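Long-range contacts in insecticidal Delta-Endotoxin Cry8Ea1 (Bacillus Thuringiensis, PDB 3EB7), which kills insect larvae that feed underground, probably, like other three-domain Cry toxins, by binding the gut surface and opening pores in its membranes: residues 7-18 against 210-221; 480-491 against 558-569. All coordinates share one frame; numbering follows the deposited sequence.

Interactions 1 and 2 belong to different domains, share no helix or strand and do not touch: their centres are 30 Å apart and their nearest atoms about 17 Å. Interaction 1 joins the first and last helices of the N-terminal helical bundle near the middle of the molecule. It is buried, and the two helices meet through aliphatic side chains, each helix having spent its backbone hydrogen bonds on itself. Interaction 2 pairs two antiparallel strands in the C-terminal beta domain and is only partly buried. There the backbones bond to each other, mostly apolar groups, with D560 an exception, line the inner face, and serines, amides and charged chains occupy the other.

Interaction 1 (7-18 against 210-221); sequences VKTAISLVGTIL and EMTLSVLDIMTL
A10 brings the smallest bump of helix 7-18 to the backbone of helix 210-220, its CB resting 3.7 Å from S214 CA. A methyl and a serine are small enough to let the CA atoms of A10 and S214 approach to 5.2 Å. Around this close point larger side chains take over. V7 spreads its two methyls, CG1 meeting L213 CD1 at 3.8 Å while CG2 touches the aliphatic CG of E210. L213 lies between V7 and I11, its CD2 4.0 Å from I11 CD1.

Farther along, V14 points CG1 into a hollow formed by the backbone of D217 and the side chain of I218. With its CG1 anti to the backbone N (chi1 -164°), I218 carries CD1 between V14 CG1 and I17 CD1, the latter 3.7 Å away. L221 fills the last hollow, where its CD1 reaches I17 CG2 and its CD2 meets L18. The helix axes come within 8.5 Å, inclined at 27°. The branched ends of V14, I17, I218 and L221 fill the buried hollows between turns with bulky, uncharged surface.

S214 OG lies within hydrogen-bonding reach of both E210 O and Q54, and D217 forms a salt bridge with R240. This packing of first helix on last belongs to the Cry-toxin helical bundle, which probably inserts into membranes. Helix 47-59 packs beside V7 and E210, helix 133-153 against I17 and I218, and helix 161-191 behind M211 and V215.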
loop_
_atom_site.group_PDB
_atom_site.type_symbol
_atom_site.label_atom_id
_atom_site.label_comp_id
_atom_site.label_asym_id
_atom_site.label_seq_id
_atom_site.Cartn_x
_atom_site.Cartn_y
_atom_site.Cartn_z
ATOM N N VAL A 7 11.793 0.590 6.459
ATOM C CA VAL A 7 10.355 0.411 6.362
ATOM C C VAL A 7 9.671 1.473 7.209
ATOM O O VAL A 7 8.639 2.016 6.847
ATOM C CB VAL A 7 9.980 -1.024 6.788
ATOM C CG1 VAL A 7 8.493 -1.155 7.087
ATOM C CG2 VAL A 7 10.364 -1.972 5.658
ATOM N N LYS A 8 10.302 1.790 8.335
ATOM C CA LYS A 8 9.845 2.855 9.187
ATOM C C LYS A 8 9.867 4.160 8.396
ATOM O O LYS A 8 8.907 4.895 8.387
ATOM C CB LYS A 8 10.733 2.895 10.441
ATOM C CG LYS A 8 10.136 3.586 11.622
ATOM C CD LYS A 8 11.181 3.730 12.717
ATOM C CE LYS A 8 10.964 5.004 13.554
ATOM N NZ LYS A 8 11.800 6.148 13.082
ATOM N N THR A 9 10.963 4.422 7.697
ATOM C CA THR A 9 11.127 5.636 6.902
ATOM C C THR A 9 10.107 5.743 5.778
ATOM O O THR A 9 9.462 6.781 5.604
ATOM C CB THR A 9 12.539 5.683 6.295
ATOM O OG1 THR A 9 13.490 5.645 7.369
ATOM C CG2 THR A 9 12.745 6.963 5.466
ATOM N N ALA A 10 9.984 4.669 5.011
ATOM C CA ALA A 10 9.102 4.600 3.868
ATOM C C ALA A 10 7.640 4.742 4.283
ATOM O O ALA A 10 6.868 5.422 3.599
ATOM C CB ALA A 10 9.326 3.284 3.130
ATOM N N ILE A 11 7.247 4.113 5.394
ATOM C CA ILE A 11 5.842 4.225 5.852
ATOM C C ILE A 11 5.521 5.641 6.288
ATOM O O ILE A 11 4.441 6.169 6.002
ATOM C CB ILE A 11 5.511 3.221 6.969
ATOM C CG1 ILE A 11 5.213 1.848 6.350
ATOM C CG2 ILE A 11 4.332 3.682 7.780
ATOM C CD1 ILE A 11 5.100 0.734 7.360
ATOM N N SER A 12 6.478 6.257 6.983
ATOM C CA SER A 12 6.342 7.610 7.465
ATOM C C SER A 12 6.205 8.609 6.298
ATOM O O SER A 12 5.391 9.555 6.338
ATOM C CB SER A 12 7.587 7.925 8.298
ATOM O OG SER A 12 7.692 9.310 8.549
ATOM N N LEU A 13 7.031 8.405 5.267
ATOM C CA LEU A 13 7.038 9.246 4.092
ATOM C C LEU A 13 5.733 9.140 3.352
ATOM O O LEU A 13 5.163 10.176 3.029
ATOM C CB LEU A 13 8.220 8.916 3.177
ATOM C CG LEU A 13 9.438 9.844 3.143
ATOM C CD1 LEU A 13 9.569 10.819 4.326
ATOM C CD2 LEU A 13 10.653 8.997 3.042
ATOM N N VAL A 14 5.213 7.927 3.120
ATOM C CA VAL A 14 3.905 7.843 2.444
ATOM C C VAL A 14 2.765 8.431 3.264
ATOM O O VAL A 14 1.856 9.034 2.712
ATOM C CB VAL A 14 3.519 6.457 1.822
ATOM C CG1 VAL A 14 4.669 5.827 1.111
ATOM C CG2 VAL A 14 2.953 5.557 2.825
ATOM N N GLY A 15 2.833 8.289 4.580
ATOM C CA GLY A 15 1.866 8.931 5.442
ATOM C C GLY A 15 1.884 10.443 5.381
ATOM O O GLY A 15 0.841 11.091 5.406
ATOM N N THR A 16 3.065 11.021 5.300
ATOM C CA THR A 16 3.172 12.472 5.239
ATOM C C THR A 16 2.624 13.022 3.922
ATOM O O THR A 16 1.857 13.976 3.909
ATOM C CB THR A 16 4.631 12.923 5.345
ATOM O OG1 THR A 16 5.137 12.528 6.611
ATOM C CG2 THR A 16 4.714 14.438 5.256
ATOM N N ILE A 17 3.072 12.442 2.815
ATOM C CA ILE A 17 2.606 12.835 1.485
ATOM C C ILE A 17 1.078 12.620 1.302
ATOM O O ILE A 17 0.396 13.466 0.724
ATOM C CB ILE A 17 3.426 12.136 0.385
ATOM C CG1 ILE A 17 4.856 12.698 0.392
ATOM C CG2 ILE A 17 2.776 12.306 -0.963
ATOM C CD1 ILE A 17 5.908 11.665 -0.037
ATOM N N LEU A 18 0.555 11.518 1.823
ATOM C CA LEU A 18 -0.858 11.237 1.703
ATOM C C LEU A 18 -1.673 12.369 2.343
ATOM O O LEU A 18 -2.761 12.693 1.870
ATOM C CB LEU A 18 -1.164 9.875 2.357
ATOM C CG LEU A 18 -1.930 8.724 1.681
ATOM C CD1 LEU A 18 -1.988 8.764 0.183
ATOM C CD2 LEU A 18 -1.382 7.381 2.159
ATOM N N GLU A 210 7.888 -5.910 2.274
ATOM C CA GLU A 210 8.745 -4.753 2.470
ATOM C C GLU A 210 8.785 -3.837 1.273
ATOM O O GLU A 210 8.787 -2.637 1.449
ATOM C CB GLU A 210 10.167 -5.173 2.861
ATOM C CG GLU A 210 10.251 -5.687 4.306
ATOM C CD GLU A 210 11.702 -5.694 4.850
ATOM O OE1 GLU A 210 12.596 -4.951 4.304
ATOM O OE2 GLU A 210 11.922 -6.436 5.839
ATOM N N MET A 211 8.826 -4.408 0.070
ATOM C CA MET A 211 8.905 -3.602 -1.153
ATOM C C MET A 211 7.582 -3.033 -1.621
ATOM O O MET A 211 7.559 -2.051 -2.336
ATOM C CB MET A 211 9.593 -4.376 -2.298
ATOM C CG MET A 211 11.024 -4.836 -1.954
ATOM S SD MET A 211 12.094 -3.475 -1.388
ATOM C CE MET A 211 12.634 -2.879 -2.994
ATOM N N THR A 212 6.474 -3.647 -1.232
ATOM C CA THR A 212 5.189 -3.016 -1.406
ATOM C C THR A 212 5.187 -1.716 -0.600
ATOM O O THR A 212 4.799 -0.669 -1.123
ATOM C CB THR A 212 4.078 -3.917 -0.885
ATOM O OG1 THR A 212 4.125 -5.171 -1.580
ATOM C CG2 THR A 212 2.672 -3.253 -1.071
ATOM N N LEU A 213 5.595 -1.810 0.675
ATOM C CA LEU A 213 5.720 -0.665 1.570
ATOM C C LEU A 213 6.737 0.377 1.101
ATOM O O LEU A 213 6.444 1.553 1.138
ATOM C CB LEU A 213 6.103 -1.122 3.000
ATOM C CG LEU A 213 5.114 -1.998 3.722
ATOM C CD1 LEU A 213 5.767 -2.654 4.890
ATOM C CD2 LEU A 213 3.861 -1.202 4.119
ATOM N N SER A 214 7.917 -0.068 0.665
ATOM C CA SER A 214 9.046 0.835 0.336
ATOM C C SER A 214 9.123 1.331 -1.108
ATOM O O SER A 214 9.931 2.219 -1.418
ATOM C CB SER A 214 10.397 0.156 0.650
ATOM O OG SER A 214 10.423 -0.356 1.979
ATOM N N VAL A 215 8.350 0.722 -2.001
ATOM C CA VAL A 215 8.519 0.999 -3.405
ATOM C C VAL A 215 7.146 1.217 -3.999
ATOM O O VAL A 215 6.840 2.311 -4.403
ATOM C CB VAL A 215 9.314 -0.121 -4.181
ATOM C CG1 VAL A 215 9.303 0.182 -5.728
ATOM C CG2 VAL A 215 10.737 -0.189 -3.725
ATOM N N LEU A 216 6.329 0.173 -4.028
ATOM C CA LEU A 216 4.991 0.242 -4.603
ATOM C C LEU A 216 4.083 1.314 -4.029
ATOM O O LEU A 216 3.438 2.027 -4.793
ATOM C CB LEU A 216 4.294 -1.131 -4.564
ATOM C CG LEU A 216 4.993 -2.260 -5.332
ATOM C CD1 LEU A 216 4.057 -3.400 -5.299
ATOM C CD2 LEU A 216 5.403 -1.869 -6.826
ATOM N N ASP A 217 4.017 1.421 -2.702
ATOM C CA ASP A 217 3.098 2.387 -2.042
ATOM C C ASP A 217 3.413 3.836 -2.411
ATOM O O ASP A 217 2.492 4.614 -2.674
ATOM C CB ASP A 217 3.068 2.219 -0.496
ATOM C CG ASP A 217 2.288 0.936 -0.037
ATOM O OD1 ASP A 217 1.654 0.269 -0.938
ATOM O OD2 ASP A 217 2.310 0.597 1.200
ATOM N N ILE A 218 4.691 4.224 -2.449
ATOM C CA ILE A 218 4.979 5.623 -2.834
ATOM C C ILE A 218 4.764 5.869 -4.350
ATOM O O ILE A 218 4.295 6.912 -4.766
ATOM C CB ILE A 218 6.392 6.149 -2.363
ATOM C CG1 ILE A 218 6.435 7.678 -2.439
ATOM C CG2 ILE A 218 7.531 5.543 -3.190
ATOM C CD1 ILE A 218 5.348 8.364 -1.627
ATOM N N MET A 219 5.109 4.881 -5.156
ATOM C CA MET A 219 4.930 4.950 -6.592
ATOM C C MET A 219 3.442 5.130 -6.936
ATOM O O MET A 219 3.099 5.883 -7.835
ATOM C CB MET A 219 5.565 3.692 -7.224
ATOM C CG MET A 219 5.371 3.543 -8.727
ATOM S SD MET A 219 3.885 2.570 -9.113
ATOM C CE MET A 219 3.998 1.188 -8.012
ATOM N N THR A 220 2.558 4.458 -6.193
ATOM C CA THR A 220 1.102 4.553 -6.390
ATOM C C THR A 220 0.633 6.019 -6.346
ATOM O O THR A 220 -0.337 6.390 -7.021
ATOM C CB THR A 220 0.313 3.688 -5.330
ATOM O OG1 THR A 220 0.766 2.345 -5.384
ATOM C CG2 THR A 220 -1.183 3.672 -5.603
ATOM N N LEU A 221 1.333 6.855 -5.577
ATOM C CA LEU A 221 0.903 8.240 -5.384
ATOM C C LEU A 221 1.409 9.189 -6.492
ATOM O O LEU A 221 0.931 10.334 -6.605
ATOM C CB LEU A 221 1.315 8.735 -3.989
ATOM C CG LEU A 221 0.894 7.863 -2.786
ATOM C CD1 LEU A 221 1.489 8.407 -1.520
ATOM C CD2 LEU A 221 -0.630 7.865 -2.648
#

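Interaction 2 (480-491 against 558-569); sequences SSGSTGVIRLNI and AQDTLKISVRNF
S480 and S481 lie against the ring of F569, S481 N standing 4.0 Å above one face. G482 pairs with V566 through two backbone bonds. S483 OG and S565 OG share a hydrogen bond of 2.9 Å, small hydroxyls suited to a close strand pair. T484 N bonds I564 O, while T484 OG1, between the backbone N and carbonyl carbon (chi1 61°), stands in for a backbone acceptor toward I564 N (3.0 Å, an almost straight 175°). The register shifts by one residue here. V486 presses CG1 on T561 CG2, and I487 resumes the pairing with L562.

R488 bends its guanidinium over the opposite strand, D560 O over one face and the Q559 backbone at its edge, too poorly angled for hydrogen bonds. L489 exchanges two backbone bonds with D560, whose carboxylate accepts from N556 N and T561 N; on the face carrying I487, L489 and L562, L489 CD1 packs 3.7 Å from L562 CD2. N490 OD1 accepts from Q559 NE2 at 3.0 Å, while ND2 reaches T440 O. I491 N ends the ladder on A558 O.

Strands 442-443 and 511-517 continue the sheet beyond the pair, and strand 578-588 packs on the I487 face, consistent with the C-terminal Cry beta sandwich.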
loop_
_atom_site.group_PDB
_atom_site.type_symbol
_atom_site.label_atom_id
_atom_site.label_comp_id
_atom_site.label_asym_id
_atom_site.label_seq_id
_atom_site.Cartn_x
_atom_site.Cartn_y
_atom_site.Cartn_z
ATOM N N SER A 480 -16.211 -9.705 -20.614
ATOM C CA SER A 480 -17.468 -9.454 -21.307
ATOM C C SER A 480 -18.282 -8.524 -20.439
ATOM O O SER A 480 -17.842 -8.140 -19.362
ATOM C CB SER A 480 -18.245 -10.769 -21.520
ATOM O OG SER A 480 -18.604 -11.346 -20.267
ATOM N N SER A 481 -19.477 -8.185 -20.899
ATOM C CA SER A 481 -20.325 -7.202 -20.267
ATOM C C SER A 481 -20.624 -7.552 -18.839
ATOM O O SER A 481 -20.928 -8.703 -18.528
ATOM C CB SER A 481 -21.655 -7.112 -21.027
ATOM O OG SER A 481 -21.393 -6.805 -22.373
ATOM N N GLY A 482 -20.582 -6.556 -17.968
ATOM C CA GLY A 482 -20.912 -6.806 -16.574
ATOM C C GLY A 482 -20.860 -5.511 -15.813
ATOM O O GLY A 482 -20.669 -4.446 -16.400
ATOM N N SER A 483 -21.039 -5.608 -14.504
ATOM C CA SER A 483 -21.058 -4.453 -13.623
ATOM C C SER A 483 -20.126 -4.686 -12.446
ATOM O O SER A 483 -19.862 -5.832 -12.070
ATOM C CB SER A 483 -22.460 -4.226 -13.094
ATOM O OG SER A 483 -23.318 -3.868 -14.154
ATOM N N THR A 484 -19.625 -3.597 -11.875
ATOM C CA THR A 484 -19.001 -3.676 -10.578
ATOM C C THR A 484 -20.108 -4.013 -9.605
ATOM O O THR A 484 -21.276 -4.020 -9.978
ATOM C CB THR A 484 -18.395 -2.328 -10.126
ATOM O OG1 THR A 484 -19.437 -1.349 -10.026
ATOM C CG2 THR A 484 -17.284 -1.863 -11.078
ATOM N N GLY A 485 -19.747 -4.303 -8.355
ATOM C CA GLY A 485 -20.747 -4.389 -7.293
ATOM C C GLY A 485 -21.380 -3.031 -6.984
ATOM O O GLY A 485 -20.953 -1.966 -7.493
ATOM N N VAL A 486 -22.423 -3.083 -6.164
ATOM C CA VAL A 486 -22.923 -1.904 -5.521
ATOM C C VAL A 486 -21.865 -1.396 -4.520
ATOM O O VAL A 486 -21.504 -2.111 -3.574
ATOM C CB VAL A 486 -24.205 -2.240 -4.781
ATOM C CG1 VAL A 486 -24.799 -0.983 -4.203
ATOM C CG2 VAL A 486 -25.194 -2.927 -5.748
ATOM N N ILE A 487 -21.345 -0.198 -4.786
ATOM C CA ILE A 487 -20.445 0.480 -3.894
ATOM C C ILE A 487 -21.290 1.374 -2.980
ATOM O O ILE A 487 -22.008 2.277 -3.449
ATOM C CB ILE A 487 -19.399 1.348 -4.626
ATOM C CG1 ILE A 487 -18.613 0.528 -5.638
ATOM C CG2 ILE A 487 -18.468 2.093 -3.599
ATOM C CD1 ILE A 487 -17.729 1.354 -6.486
ATOM N N ARG A 488 -21.197 1.089 -1.679
ATOM C CA ARG A 488 -21.984 1.782 -0.665
ATOM C C ARG A 488 -21.204 2.968 -0.136
ATOM O O ARG A 488 -20.005 2.847 0.174
ATOM C CB ARG A 488 -22.345 0.797 0.431
ATOM C CG ARG A 488 -22.115 1.320 1.846
ATOM C CD ARG A 488 -23.401 1.189 2.692
ATOM N NE ARG A 488 -24.555 1.638 1.902
ATOM C CZ ARG A 488 -24.919 2.908 1.781
ATOM N NH1 ARG A 488 -24.216 3.867 2.425
ATOM N NH2 ARG A 488 -25.986 3.201 1.023
ATOM N N LEU A 489 -21.858 4.120 -0.080
ATOM C CA LEU A 489 -21.177 5.388 0.190
ATOM C C LEU A 489 -21.772 6.222 1.345
ATOM O O LEU A 489 -22.977 6.171 1.614
ATOM C CB LEU A 489 -21.181 6.253 -1.070
ATOM C CG LEU A 489 -20.761 5.732 -2.448
ATOM C CD1 LEU A 489 -21.196 6.785 -3.475
ATOM C CD2 LEU A 489 -19.238 5.483 -2.484
ATOM N N ASN A 490 -20.919 6.999 2.011
ATOM C CA ASN A 490 -21.373 7.951 2.994
ATOM C C ASN A 490 -21.078 9.352 2.504
ATOM O O ASN A 490 -19.897 9.731 2.378
ATOM C CB ASN A 490 -20.807 7.650 4.398
ATOM C CG ASN A 490 -21.517 6.448 5.055
ATOM O OD1 ASN A 490 -22.633 6.586 5.586
ATOM N ND2 ASN A 490 -20.894 5.252 4.973
ATOM N N ILE A 491 -22.152 10.100 2.176
ATOM C CA ILE A 491 -21.976 11.412 1.523
ATOM C C ILE A 491 -21.937 12.514 2.612
ATOM O O ILE A 491 -22.894 12.673 3.403
ATOM C CB ILE A 491 -23.067 11.731 0.408
ATOM C CG1 ILE A 491 -23.411 10.529 -0.523
ATOM C CG2 ILE A 491 -22.722 13.003 -0.387
ATOM C CD1 ILE A 491 -22.254 9.885 -1.272
ATOM N N ALA A 558 -27.694 10.676 2.187
ATOM C CA ALA A 558 -26.413 10.577 2.888
ATOM C C ALA A 558 -25.772 9.196 2.674
ATOM O O ALA A 558 -24.565 9.077 2.520
ATOM C CB ALA A 558 -26.593 10.891 4.359
ATOM N N GLN A 559 -26.606 8.171 2.620
ATOM C CA GLN A 559 -26.171 6.816 2.391
ATOM C C GLN A 559 -26.643 6.478 0.987
ATOM O O GLN A 559 -27.816 6.160 0.800
ATOM C CB GLN A 559 -26.829 5.877 3.405
ATOM C CG GLN A 559 -26.139 5.815 4.771
ATOM C CD GLN A 559 -26.372 7.055 5.600
ATOM O OE1 GLN A 559 -27.476 7.241 6.159
ATOM N NE2 GLN A 559 -25.326 7.922 5.713
ATOM N N ASP A 560 -25.742 6.593 0.005
ATOM C CA ASP A 560 -26.073 6.377 -1.405
ATOM C C ASP A 560 -25.193 5.275 -2.016
ATOM O O ASP A 560 -24.282 4.742 -1.358
ATOM C CB ASP A 560 -25.985 7.705 -2.200
ATOM C CG ASP A 560 -27.142 7.880 -3.226
ATOM O OD1 ASP A 560 -27.704 6.903 -3.754
ATOM O OD2 ASP A 560 -27.483 9.017 -3.535
ATOM N N THR A 561 -25.497 4.884 -3.245
ATOM C CA THR A 561 -24.735 3.836 -3.888
ATOM C C THR A 561 -24.234 4.323 -5.214
ATOM O O THR A 561 -24.787 5.256 -5.763
ATOM C CB THR A 561 -25.555 2.576 -4.134
ATOM O OG1 THR A 561 -26.709 2.937 -4.868
ATOM C CG2 THR A 561 -25.991 1.943 -2.833
ATOM N N LEU A 562 -23.164 3.686 -5.698
ATOM C CA LEU A 562 -22.636 3.910 -7.029
ATOM C C LEU A 562 -22.351 2.553 -7.656
ATOM O O LEU A 562 -22.046 1.588 -6.965
ATOM C CB LEU A 562 -21.373 4.735 -6.928
ATOM C CG LEU A 562 -21.189 6.042 -7.721
ATOM C CD1 LEU A 562 -22.468 6.883 -7.923
ATOM C CD2 LEU A 562 -20.093 6.882 -7.028
ATOM N N LYS A 563 -22.452 2.462 -8.972
ATOM C CA LYS A 563 -22.227 1.186 -9.635
ATOM C C LYS A 563 -21.822 1.483 -11.062
ATOM O O LYS A 563 -22.412 2.346 -11.691
ATOM C CB LYS A 563 -23.492 0.294 -9.567
ATOM C CG LYS A 563 -23.360 -1.054 -10.288
ATOM C CD LYS A 563 -24.658 -1.798 -10.256
ATOM C CE LYS A 563 -25.090 -2.086 -11.654
ATOM N NZ LYS A 563 -26.565 -2.188 -11.899
ATOM N N ILE A 564 -20.792 0.794 -11.548
ATOM C CA ILE A 564 -20.285 1.039 -12.875
ATOM C C ILE A 564 -20.656 -0.158 -13.720
ATOM O O ILE A 564 -20.469 -1.311 -13.305
ATOM C CB ILE A 564 -18.730 1.275 -12.895
ATOM C CG1 ILE A 564 -18.285 2.450 -11.994
ATOM C CG2 ILE A 564 -18.211 1.481 -14.327
ATOM C CD1 ILE A 564 -19.069 3.739 -12.162
ATOM N N SER A 565 -21.211 0.117 -14.899
ATOM C CA SER A 565 -21.594 -0.940 -15.839
ATOM C C SER A 565 -20.831 -0.797 -17.144
ATOM O O SER A 565 -20.710 0.328 -17.671
ATOM C CB SER A 565 -23.097 -0.854 -16.107
ATOM O OG SER A 565 -23.825 -1.170 -14.924
ATOM N N VAL A 566 -20.296 -1.920 -17.644
ATOM C CA VAL A 566 -19.641 -1.960 -18.955
ATOM C C VAL A 566 -20.323 -2.983 -19.921
ATOM O O VAL A 566 -20.814 -4.055 -19.503
ATOM C CB VAL A 566 -18.068 -2.128 -18.903
ATOM C CG1 VAL A 566 -17.416 -1.021 -18.051
ATOM C CG2 VAL A 566 -17.654 -3.538 -18.451
ATOM N N ARG A 567 -20.317 -2.627 -21.204
ATOM C CA ARG A 567 -21.214 -3.171 -22.200
ATOM C C ARG A 567 -20.634 -2.956 -23.619
ATOM O O ARG A 567 -19.757 -2.107 -23.817
ATOM C CB ARG A 567 -22.506 -2.370 -22.059
ATOM C CG ARG A 567 -23.724 -2.966 -22.617
ATOM C CD ARG A 567 -24.897 -2.083 -22.286
ATOM N NE ARG A 567 -25.105 -2.062 -20.847
ATOM C CZ ARG A 567 -25.845 -1.169 -20.183
ATOM N NH1 ARG A 567 -26.473 -0.180 -20.828
ATOM N NH2 ARG A 567 -25.946 -1.262 -18.855
ATOM N N ASN A 568 -21.133 -3.726 -24.586
ATOM C CA ASN A 568 -20.934 -3.461 -26.019
ATOM C C ASN A 568 -19.468 -3.349 -26.392
ATOM O O ASN A 568 -19.003 -2.312 -26.873
ATOM C CB ASN A 568 -21.723 -2.186 -26.424
ATOM C CG ASN A 568 -21.956 -2.070 -27.943
ATOM O OD1 ASN A 568 -21.876 -3.064 -28.687
ATOM N ND2 ASN A 568 -22.261 -0.850 -28.404
ATOM N N PHE A 569 -18.732 -4.420 -26.129
ATOM C CA PHE A 569 -17.303 -4.480 -26.383
ATOM C C PHE A 569 -17.058 -4.468 -27.901
ATOM O O PHE A 569 -17.705 -5.228 -28.624
ATOM C CB PHE A 569 -16.725 -5.768 -25.790
ATOM C CG PHE A 569 -16.546 -5.764 -24.270
ATOM C CD1 PHE A 569 -15.640 -6.654 -23.669
ATOM C CD2 PHE A 569 -17.260 -4.894 -23.440
ATOM C CE1 PHE A 569 -15.486 -6.681 -22.273
ATOM C CE2 PHE A 569 -17.112 -4.924 -22.059
ATOM C CZ PHE A 569 -16.240 -5.824 -21.482
#